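Local coordinates for protein type I site-specific restriction-modification system, R (Restriction) subunit (Vibrio vulnificus, PDB 3H1T) that probably serves as the restriction subunit of a type I restriction-modification enzyme, binding DNA and hydrolysing ATP through its helicase-like motor domains, at residues Gly231-Asp243 with Lys273-Ile285. Residues are numbered along the deposited sequence; the frame is centred on the assembly and turned at random.
Sequences GDYRKPRILFLAD and KSREIYFAIYQSI
Ile238 to Ala242 and Ile277 to Ile281 run side by side as parallel strands, in which backbone bonds fix the spacing while side chains pack on each face. Five backbone hydrogen bonds join the two segments, from Ile238 N to Glu276 O (3.0 Å), immediately ahead of the second strand, as far as Ala242 N to Ala280 O (3.3 Å). The bond from Phe240 N to Tyr278 O is nearly straight at hydrogen, whereas that from Ala280 N to Phe240 O is bent to 137°. CA-H...O contacts, such as Leu241 CA to Ala280 O at 3.3 Å, supplement them.

Apolar packing covers both faces. On one, Leu239 turns CG anti to its own nitrogen (chi1 174°), carrying CD1 to 3.7 Å from Tyr278 CB and close to Ala280 CB. On the other, Phe240 CD2 comes to 3.9 Å from Phe279 CD2, at the edge of the Phe279 ring; Phe279 also packs edge-to-face with Phe256.

The polar ends of Arg237 and Tyr278 find partners outside the pair. The Arg237 chain runs alongside Tyr278, Arg237 CG lying 3.9 Å from Tyr278 CE1, while Arg237 NH2 hydrogen-bonds to Phe302 O, and Tyr278 OH to Val272 O. Separately, one water bridges the contact between Asp243 OD2 and, weakly, Gln283 N.

Strand 305-308 flanks 238-242 and strand 263-265 flanks 277-281, a parallel sheet consistent with the first of the two RecA-like domains that form the motor core of superfamily 2 helicases.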
loop_
_atom_site.group_PDB
_atom_site.type_symbol
_atom_site.label_atom_id
_atom_site.label_comp_id
_atom_site.label_asym_id
_atom_site.label_seq_id
_atom_site.Cartn_x
_atom_site.Cartn_y
_atom_site.Cartn_z
ATOM N N GLY A 231 28.063 -10.903 -11.926
ATOM C CA GLY A 231 28.550 -11.748 -10.849
ATOM C C GLY A 231 29.983 -11.567 -10.384
ATOM O O GLY A 231 30.598 -12.500 -9.861
ATOM N N ASP A 232 30.540 -10.381 -10.576
ATOM C CA ASP A 232 31.878 -10.128 -10.081
ATOM C C ASP A 232 31.686 -9.430 -8.737
ATOM O O ASP A 232 30.634 -9.566 -8.097
ATOM C CB ASP A 232 32.660 -9.235 -11.042
ATOM C CG ASP A 232 31.784 -8.640 -12.122
ATOM O OD1 ASP A 232 31.396 -9.384 -13.049
ATOM O OD2 ASP A 232 31.473 -7.429 -12.039
ATOM N N TYR A 233 32.675 -8.653 -8.318
ATOM C CA TYR A 233 32.565 -7.963 -7.043
ATOM C C TYR A 233 31.949 -6.558 -7.078
ATOM O O TYR A 233 31.509 -6.053 -6.039
ATOM C CB TYR A 233 33.935 -7.928 -6.337
ATOM C CG TYR A 233 34.359 -9.302 -5.853
ATOM C CD1 TYR A 233 33.490 -10.083 -5.075
ATOM C CD2 TYR A 233 35.599 -9.845 -6.199
ATOM C CE1 TYR A 233 33.847 -11.371 -4.657
ATOM C CE2 TYR A 233 35.967 -11.140 -5.781
ATOM C CZ TYR A 233 35.080 -11.895 -5.015
ATOM O OH TYR A 233 35.401 -13.183 -4.640
ATOM N N ARG A 234 31.872 -5.944 -8.257
ATOM C CA ARG A 234 31.319 -4.591 -8.389
ATOM C C ARG A 234 29.951 -4.384 -7.750
ATOM O O ARG A 234 29.133 -5.307 -7.687
ATOM C CB ARG A 234 31.202 -4.180 -9.879
ATOM C CG ARG A 234 32.457 -3.585 -10.545
ATOM C CD ARG A 234 33.415 -2.923 -9.558
ATOM N NE ARG A 234 34.051 -3.944 -8.735
ATOM C CZ ARG A 234 35.314 -3.905 -8.330
ATOM N NH1 ARG A 234 36.089 -2.883 -8.674
ATOM N NH2 ARG A 234 35.804 -4.895 -7.589
ATOM N N LYS A 235 29.716 -3.166 -7.263
ATOM C CA LYS A 235 28.425 -2.799 -6.704
ATOM C C LYS A 235 27.474 -2.806 -7.900
ATOM O O LYS A 235 27.892 -2.681 -9.058
ATOM C CB LYS A 235 28.462 -1.393 -6.102
ATOM C CG LYS A 235 29.244 -1.268 -4.823
ATOM C CD LYS A 235 28.448 -1.778 -3.626
ATOM C CE LYS A 235 29.156 -1.458 -2.320
ATOM N NZ LYS A 235 28.518 -2.156 -1.163
ATOM N N PRO A 236 26.176 -2.954 -7.638
ATOM C CA PRO A 236 25.240 -2.953 -8.760
ATOM C C PRO A 236 24.871 -1.516 -9.140
ATOM O O PRO A 236 25.067 -0.583 -8.358
ATOM C CB PRO A 236 24.055 -3.731 -8.199
ATOM C CG PRO A 236 24.036 -3.271 -6.780
ATOM C CD PRO A 236 25.501 -3.384 -6.397
ATOM N N ARG A 237 24.347 -1.319 -10.343
ATOM C CA ARG A 237 23.930 0.023 -10.736
ATOM C C ARG A 237 22.407 -0.074 -10.782
ATOM O O ARG A 237 21.850 -0.962 -11.451
ATOM C CB ARG A 237 24.515 0.390 -12.095
ATOM C CG ARG A 237 25.037 1.829 -12.179
ATOM C CD ARG A 237 26.411 1.823 -12.824
ATOM N NE ARG A 237 26.564 0.671 -13.714
ATOM C CZ ARG A 237 27.665 0.406 -14.410
ATOM N NH1 ARG A 237 28.712 1.226 -14.323
ATOM N NH2 ARG A 237 27.731 -0.686 -15.170
ATOM N N ILE A 238 21.741 0.840 -10.076
ATOM C CA ILE A 238 20.289 0.828 -9.949
ATOM C C ILE A 238 19.625 2.153 -10.302
ATOM O O ILE A 238 20.013 3.207 -9.785
ATOM C CB ILE A 238 19.892 0.479 -8.483
ATOM C CG1 ILE A 238 20.776 -0.658 -7.969
ATOM C CG2 ILE A 238 18.427 0.066 -8.410
ATOM C CD1 ILE A 238 20.706 -1.900 -8.827
ATOM N N LEU A 239 18.598 2.087 -11.147
ATOM C CA LEU A 239 17.838 3.266 -11.560
ATOM C C LEU A 239 16.408 3.240 -11.002
ATOM O O LEU A 239 15.654 2.306 -11.263
ATOM C CB LEU A 239 17.767 3.338 -13.095
ATOM C CG LEU A 239 16.888 4.442 -13.693
ATOM C CD1 LEU A 239 17.366 5.806 -13.223
ATOM C CD2 LEU A 239 16.953 4.349 -15.201
ATOM N N PHE A 240 16.043 4.263 -10.238
ATOM C CA PHE A 240 14.697 4.370 -9.689
ATOM C C PHE A 240 13.997 5.431 -10.545
ATOM O O PHE A 240 14.516 6.531 -10.704
ATOM C CB PHE A 240 14.753 4.823 -8.222
ATOM C CG PHE A 240 13.398 5.099 -7.608
ATOM C CD1 PHE A 240 12.629 4.062 -7.086
ATOM C CD2 PHE A 240 12.894 6.403 -7.550
ATOM C CE1 PHE A 240 11.379 4.312 -6.510
ATOM C CE2 PHE A 240 11.642 6.669 -6.977
ATOM C CZ PHE A 240 10.882 5.620 -6.456
ATOM N N LEU A 241 12.837 5.090 -11.106
ATOM C CA LEU A 241 12.067 6.001 -11.953
ATOM C C LEU A 241 10.686 6.228 -11.352
ATOM O O LEU A 241 9.993 5.277 -10.998
ATOM C CB LEU A 241 11.828 5.406 -13.351
ATOM C CG LEU A 241 12.832 4.766 -14.316
ATOM C CD1 LEU A 241 12.008 4.119 -15.414
ATOM C CD2 LEU A 241 13.803 5.767 -14.922
ATOM N N ALA A 242 10.273 7.481 -11.261
ATOM C CA ALA A 242 8.966 7.815 -10.743
ATOM C C ALA A 242 8.578 9.079 -11.486
ATOM O O ALA A 242 9.058 9.326 -12.602
ATOM C CB ALA A 242 9.081 8.087 -9.237
ATOM N N ASP A 243 7.680 9.859 -10.895
ATOM C CA ASP A 243 7.285 11.151 -11.458
ATOM C C ASP A 243 6.813 12.053 -10.321
ATOM O O ASP A 243 7.285 13.175 -10.165
ATOM C CB ASP A 243 6.170 11.033 -12.501
ATOM C CG ASP A 243 5.815 12.387 -13.110
ATOM O OD1 ASP A 243 5.443 13.327 -12.367
ATOM O OD2 ASP A 243 5.924 12.496 -14.352
ATOM N N LYS A 273 28.077 8.980 -15.595
ATOM C CA LYS A 273 28.268 7.523 -15.584
ATOM C C LYS A 273 29.265 7.048 -14.529
ATOM O O LYS A 273 29.959 6.047 -14.728
ATOM C CB LYS A 273 28.737 7.005 -16.958
ATOM C CG LYS A 273 29.250 8.067 -17.924
ATOM C CD LYS A 273 30.594 7.682 -18.562
ATOM C CE LYS A 273 30.539 6.301 -19.222
ATOM N NZ LYS A 273 29.382 6.210 -20.147
ATOM N N SER A 274 29.331 7.748 -13.401
ATOM C CA SER A 274 30.254 7.346 -12.349
ATOM C C SER A 274 29.569 6.938 -11.036
ATOM O O SER A 274 30.175 6.245 -10.214
ATOM C CB SER A 274 31.276 8.459 -12.090
ATOM O OG SER A 274 30.683 9.554 -11.418
ATOM N N ARG A 275 28.317 7.356 -10.840
ATOM C CA ARG A 275 27.576 7.015 -9.617
ATOM C C ARG A 275 27.051 5.568 -9.604
ATOM O O ARG A 275 27.339 4.792 -10.523
ATOM C CB ARG A 275 26.413 7.998 -9.413
ATOM C CG ARG A 275 26.852 9.377 -8.935
ATOM C CD ARG A 275 26.992 9.412 -7.415
ATOM N NE ARG A 275 27.601 10.648 -6.916
ATOM C CZ ARG A 275 28.904 10.913 -6.977
ATOM N NH1 ARG A 275 29.734 10.027 -7.519
ATOM N NH2 ARG A 275 29.383 12.055 -6.490
ATOM N N GLU A 276 26.287 5.207 -8.567
ATOM C CA GLU A 276 25.742 3.843 -8.440
ATOM C C GLU A 276 24.219 3.763 -8.307
ATOM O O GLU A 276 23.590 2.857 -8.857
ATOM C CB GLU A 276 26.363 3.129 -7.242
ATOM C CG GLU A 276 27.762 3.600 -6.909
ATOM C CD GLU A 276 28.588 2.509 -6.279
ATOM O OE1 GLU A 276 28.265 1.332 -6.547
ATOM O OE2 GLU A 276 29.554 2.817 -5.543
ATOM N N ILE A 277 23.627 4.683 -7.554
ATOM C CA ILE A 277 22.176 4.701 -7.387
ATOM C C ILE A 277 21.573 5.943 -8.039
ATOM O O ILE A 277 21.764 7.064 -7.555
ATOM C CB ILE A 277 21.774 4.666 -5.883
ATOM C CG1 ILE A 277 21.833 3.227 -5.358
ATOM C CG2 ILE A 277 20.370 5.225 -5.697
ATOM C CD1 ILE A 277 23.237 2.644 -5.291
ATOM N N TYR A 278 20.831 5.730 -9.124
ATOM C CA TYR A 278 20.209 6.821 -9.880
ATOM C C TYR A 278 18.700 7.017 -9.716
ATOM O O TYR A 278 17.949 6.052 -9.547
ATOM C CB TYR A 278 20.493 6.647 -11.370
ATOM C CG TYR A 278 21.959 6.660 -11.719
ATOM C CD1 TYR A 278 22.768 5.556 -11.457
ATOM C CD2 TYR A 278 22.535 7.769 -12.337
ATOM C CE1 TYR A 278 24.115 5.551 -11.813
ATOM C CE2 TYR A 278 23.885 7.780 -12.692
ATOM C CZ TYR A 278 24.666 6.667 -12.433
ATOM O OH TYR A 278 25.992 6.669 -12.817
ATOM N N PHE A 279 18.268 8.274 -9.782
ATOM C CA PHE A 279 16.856 8.624 -9.677
ATOM C C PHE A 279 16.541 9.454 -10.916
ATOM O O PHE A 279 17.389 10.210 -11.387
ATOM C CB PHE A 279 16.586 9.476 -8.432
ATOM C CG PHE A 279 17.073 8.861 -7.148
ATOM C CD1 PHE A 279 18.389 9.040 -6.727
ATOM C CD2 PHE A 279 16.210 8.111 -6.354
ATOM C CE1 PHE A 279 18.841 8.482 -5.521
ATOM C CE2 PHE A 279 16.643 7.547 -5.151
ATOM C CZ PHE A 279 17.965 7.732 -4.730
ATOM N N ALA A 280 15.337 9.316 -11.453
ATOM C CA ALA A 280 14.962 10.077 -12.636
ATOM C C ALA A 280 13.454 10.170 -12.826
ATOM O O ALA A 280 12.714 9.217 -12.566
ATOM C CB ALA A 280 15.609 9.450 -13.882
ATOM N N ILE A 281 13.001 11.342 -13.246
ATOM C CA ILE A 281 11.592 11.580 -13.510
ATOM C C ILE A 281 11.466 11.493 -15.027
ATOM O O ILE A 281 12.357 11.939 -15.744
ATOM C CB ILE A 281 11.168 12.985 -12.999
ATOM C CG1 ILE A 281 10.625 12.881 -11.567
ATOM C CG2 ILE A 281 10.099 13.585 -13.903
ATOM C CD1 ILE A 281 11.652 12.434 -10.532
ATOM N N TYR A 282 10.380 10.911 -15.522
ATOM C CA TYR A 282 10.196 10.762 -16.968
ATOM C C TYR A 282 10.524 12.034 -17.768
ATOM O O TYR A 282 11.165 11.964 -18.817
ATOM C CB TYR A 282 8.762 10.306 -17.272
ATOM C CG TYR A 282 8.393 8.967 -16.650
ATOM C CD1 TYR A 282 9.007 7.775 -17.064
ATOM C CD2 TYR A 282 7.422 8.888 -15.645
ATOM C CE1 TYR A 282 8.661 6.537 -16.490
ATOM C CE2 TYR A 282 7.069 7.660 -15.068
ATOM C CZ TYR A 282 7.692 6.489 -15.495
ATOM O OH TYR A 282 7.353 5.270 -14.938
ATOM N N GLN A 283 10.094 13.190 -17.271
ATOM C CA GLN A 283 10.332 14.473 -17.931
ATOM C C GLN A 283 11.829 14.752 -18.119
ATOM O O GLN A 283 12.231 15.452 -19.050
ATOM C CB GLN A 283 9.705 15.605 -17.099
ATOM C CG GLN A 283 9.230 16.810 -17.898
ATOM C CD GLN A 283 9.185 18.088 -17.065
ATOM O OE1 GLN A 283 9.207 18.038 -15.832
ATOM N NE2 GLN A 283 9.116 19.238 -17.736
ATOM N N SER A 284 12.652 14.195 -17.233
ATOM C CA SER A 284 14.099 14.399 -17.273
ATOM C C SER A 284 14.846 13.325 -18.062
ATOM O O SER A 284 15.983 13.534 -18.487
ATOM C CB SER A 284 14.662 14.446 -15.849
ATOM O OG SER A 284 13.621 14.538 -14.891
ATOM N N ILE A 285 14.210 12.179 -18.253
ATOM C CA ILE A 285 14.825 11.076 -18.978
ATOM C C ILE A 285 13.857 10.577 -20.054
ATOM O O ILE A 285 14.175 10.564 -21.242
ATOM C CB ILE A 285 15.134 9.917 -18.015
ATOM C CG1 ILE A 285 15.925 8.812 -18.722
ATOM C CG2 ILE A 285 13.829 9.354 -17.487
ATOM C CD1 ILE A 285 17.382 9.147 -18.962
HETATM O O HOH W 1 7.381 13.457 -16.219
#